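PDB 4OO3: hypothetical protein from Parabacteroides merdae, which is of unknown function but probably acts as an NAD(P)-dependent oxidoreductase, pairing a nucleotide-binding Rossmann fold with a C-terminal oxidoreductase domain. Local coordinates for residues A368-V373 / A389-G394. Numbering follows the deposited sequence.
Sequences AEYPGV and AKYRVG
The hydroxyl of Y391 donates a hydrogen bond of 2.7 Å from OH to the backbone O of P371, and a single phenol thereby holds one carbonyl of a turn, an example of a tyrosine fastening a turn to a neighbouring segment through a main-chain acceptor. The donor lies in the carbonyl plane, on a lone pair, with a C=O...OH angle of 127°, and P371 O in turn sits at the edge of the Y391 ring, in its plane. The acceptor is presented by a type II beta turn from Y370 to V373, closed by the bond from V373 N to Y370 O (3.1 Å), with G372 adopting the positive phi usual at its third position.

P371 crosses the phenol at about a right angle, its CD 3.3 Å from Y391 OH, while CB of Y370 comes within 4.1 Å of Y391 CZ. The Y370 ring is turned so that CE1 of Y391 meets it at the edge. Nearer the CE2 edge, and on the same side of the ring plane as Y370 CB, V373 has CG1 anti to its backbone N (chi1 176°) and brings CG2 to Y391 CE2 at 4.1 Å. K390 lays its CE over the centre of the opposite face, 3.7 Å from the ring plane. A phenylalanine in place of Y391 would probably leave the P371 carbonyl without its phenol donor and P371 CD without the oxygen it rests against.

The turn leads from helix 352-369 into edge strand 374-379, whereas Y391 belongs to a short 3-10 segment between strand 382-386 and helix 395-412. The contact therefore joins the segments entering and leaving this hairpin, and helix 155-164 packs against both tyrosines, through M158, L159 and E162 at Y370 and I155 at Y391.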
ATOM      1  N   ALA A 368      13.916  23.518   6.759  1.00 52.40           N
ATOM      2  CA  ALA A 368      15.221  22.863   6.760  1.00 55.05           C
ATOM      3  C   ALA A 368      15.087  21.436   6.232  1.00 52.61           C
ATOM      4  O   ALA A 368      15.834  21.029   5.347  1.00 56.36           O
ATOM      5  CB  ALA A 368      15.822  22.861   8.160  1.00 55.67           C
ATOM      6  N   GLU A 369      14.118  20.698   6.767  1.00 50.86           N
ATOM      7  CA  GLU A 369      13.857  19.321   6.347  1.00 50.69           C
ATOM      8  C   GLU A 369      13.412  19.271   4.882  1.00 48.51           C
ATOM      9  O   GLU A 369      13.901  18.455   4.111  1.00 49.22           O
ATOM     10  CB  GLU A 369      12.758  18.676   7.204  1.00 55.90           C
ATOM     11  CG  GLU A 369      12.958  18.703   8.714  1.00 60.52           C
ATOM     12  CD  GLU A 369      14.028  17.745   9.185  1.00 60.84           C
ATOM     13  OE1 GLU A 369      13.923  16.537   8.873  1.00 58.19           O
ATOM     14  OE2 GLU A 369      14.961  18.208   9.876  1.00 57.16           O
ATOM     15  N   TYR A 370      12.478  20.148   4.510  1.00 46.07           N
ATOM     16  CA  TYR A 370      11.890  20.150   3.166  1.00 44.83           C
ATOM     17  C   TYR A 370      11.953  21.545   2.562  1.00 44.29           C
ATOM     18  O   TYR A 370      10.986  22.302   2.638  1.00 43.47           O
ATOM     19  CB  TYR A 370      10.430  19.673   3.215  1.00 43.58           C
ATOM     20  CG  TYR A 370      10.239  18.343   3.902  1.00 41.01           C
ATOM     21  CD1 TYR A 370      10.030  18.276   5.273  1.00 39.85           C
ATOM     22  CD2 TYR A 370      10.269  17.150   3.182  1.00 43.09           C
ATOM     23  CE1 TYR A 370       9.854  17.062   5.917  1.00 39.12           C
ATOM     24  CE2 TYR A 370      10.096  15.928   3.815  1.00 40.72           C
ATOM     25  CZ  TYR A 370       9.888  15.890   5.186  1.00 39.31           C
ATOM     26  OH  TYR A 370       9.717  14.686   5.823  1.00 38.08           O
ATOM     27  N   PRO A 371      13.099  21.899   1.962  1.00 45.39           N
ATOM     28  CA  PRO A 371      13.299  23.221   1.367  1.00 44.71           C
ATOM     29  C   PRO A 371      12.161  23.633   0.441  1.00 43.40           C
ATOM     30  O   PRO A 371      11.589  22.792  -0.247  1.00 43.09           O
ATOM     31  CB  PRO A 371      14.584  23.048   0.569  1.00 45.69           C
ATOM     32  CG  PRO A 371      15.336  21.986   1.286  1.00 46.90           C
ATOM     33  CD  PRO A 371      14.320  21.074   1.903  1.00 45.61           C
ATOM     34  N   GLY A 372      11.833  24.920   0.444  1.00 43.87           N
ATOM     35  CA  GLY A 372      10.749  25.450  -0.381  1.00 45.84           C
ATOM     36  C   GLY A 372       9.385  25.400   0.288  1.00 46.09           C
ATOM     37  O   GLY A 372       8.492  26.168  -0.063  1.00 49.50           O
ATOM     38  N   VAL A 373       9.215  24.503   1.256  1.00 44.62           N
ATOM     39  CA  VAL A 373       7.923  24.304   1.896  1.00 44.20           C
ATOM     40  C   VAL A 373       7.619  25.471   2.839  1.00 44.76           C
ATOM     41  O   VAL A 373       8.378  25.735   3.777  1.00 44.24           O
ATOM     42  CB  VAL A 373       7.868  22.952   2.650  1.00 43.40           C
ATOM     43  CG1 VAL A 373       6.555  22.795   3.402  1.00 42.30           C
ATOM     44  CG2 VAL A 373       8.051  21.796   1.674  1.00 43.95           C
ATOM     45  N   ALA A 389       6.440  21.866  -6.530  1.00 45.66           N
ATOM     46  CA  ALA A 389       6.086  20.838  -7.505  1.00 45.34           C
ATOM     47  C   ALA A 389       7.109  19.712  -7.591  1.00 44.42           C
ATOM     48  O   ALA A 389       6.746  18.591  -7.929  1.00 43.61           O
ATOM     49  CB  ALA A 389       5.897  21.460  -8.882  1.00 46.97           C
ATOM     50  N   LYS A 390       8.376  20.013  -7.298  1.00 45.68           N
ATOM     51  CA  LYS A 390       9.450  19.015  -7.375  1.00 46.73           C
ATOM     52  C   LYS A 390       9.234  17.816  -6.444  1.00 43.80           C
ATOM     53  O   LYS A 390       9.689  16.718  -6.749  1.00 43.22           O
ATOM     54  CB  LYS A 390      10.828  19.645  -7.114  1.00 51.16           C
ATOM     55  CG  LYS A 390      10.919  20.500  -5.854  1.00 57.25           C
ATOM     56  CD  LYS A 390      12.276  20.384  -5.166  1.00 62.12           C
ATOM     57  CE  LYS A 390      12.373  19.103  -4.339  1.00 64.52           C
ATOM     58  NZ  LYS A 390      13.670  18.953  -3.620  1.00 65.64           N
ATOM     59  N   TYR A 391       8.535  18.023  -5.327  1.00 41.88           N
ATOM     60  CA  TYR A 391       8.219  16.934  -4.399  1.00 39.80           C
ATOM     61  C   TYR A 391       7.124  15.978  -4.902  1.00 38.83           C
ATOM     62  O   TYR A 391       6.934  14.910  -4.319  1.00 37.21           O
ATOM     63  CB  TYR A 391       7.796  17.486  -3.043  1.00 40.02           C
ATOM     64  CG  TYR A 391       8.896  18.176  -2.276  1.00 41.78           C
ATOM     65  CD1 TYR A 391       9.842  17.442  -1.568  1.00 40.78           C
ATOM     66  CD2 TYR A 391       8.980  19.566  -2.241  1.00 42.69           C
ATOM     67  CE1 TYR A 391      10.846  18.074  -0.851  1.00 41.21           C
ATOM     68  CE2 TYR A 391       9.979  20.205  -1.525  1.00 43.17           C
ATOM     69  CZ  TYR A 391      10.909  19.454  -0.832  1.00 41.84           C
ATOM     70  OH  TYR A 391      11.909  20.086  -0.129  1.00 43.82           O
ATOM     71  N   ARG A 392       6.405  16.354  -5.960  1.00 37.78           N
ATOM     72  CA  ARG A 392       5.347  15.506  -6.519  1.00 36.91           C
ATOM     73  C   ARG A 392       5.959  14.469  -7.445  1.00 36.76           C
ATOM     74  O   ARG A 392       5.709  14.461  -8.643  1.00 38.00           O
ATOM     75  CB  ARG A 392       4.312  16.349  -7.274  1.00 38.08           C
ATOM     76  CG  ARG A 392       3.700  17.476  -6.456  1.00 38.95           C
ATOM     77  CD  ARG A 392       2.914  16.956  -5.264  1.00 37.85           C
ATOM     78  NE  ARG A 392       2.286  18.046  -4.527  1.00 38.79           N
ATOM     79  CZ  ARG A 392       1.278  17.908  -3.670  1.00 38.97           C
ATOM     80  NH1 ARG A 392       0.746  16.710  -3.422  1.00 38.32           N
ATOM     81  NH2 ARG A 392       0.790  18.985  -3.060  1.00 40.23           N
ATOM     82  N   VAL A 393       6.748  13.577  -6.865  1.00 37.13           N
ATOM     83  CA  VAL A 393       7.543  12.632  -7.636  1.00 37.25           C
ATOM     84  C   VAL A 393       6.735  11.487  -8.231  1.00 36.61           C
ATOM     85  O   VAL A 393       7.218  10.819  -9.139  1.00 38.97           O
ATOM     86  CB  VAL A 393       8.713  12.052  -6.805  1.00 37.30           C
ATOM     87  CG1 VAL A 393       9.747  13.138  -6.519  1.00 39.87           C
ATOM     88  CG2 VAL A 393       8.226  11.402  -5.512  1.00 35.12           C
ATOM     89  N   GLY A 394       5.529  11.249  -7.715  1.00 34.24           N
ATOM     90  CA  GLY A 394       4.620  10.252  -8.299  1.00 33.79           C
ATOM     91  C   GLY A 394       4.778   8.841  -7.756  1.00 33.13           C
ATOM     92  O   GLY A 394       5.754   8.517  -7.065  1.00 31.09           O
TER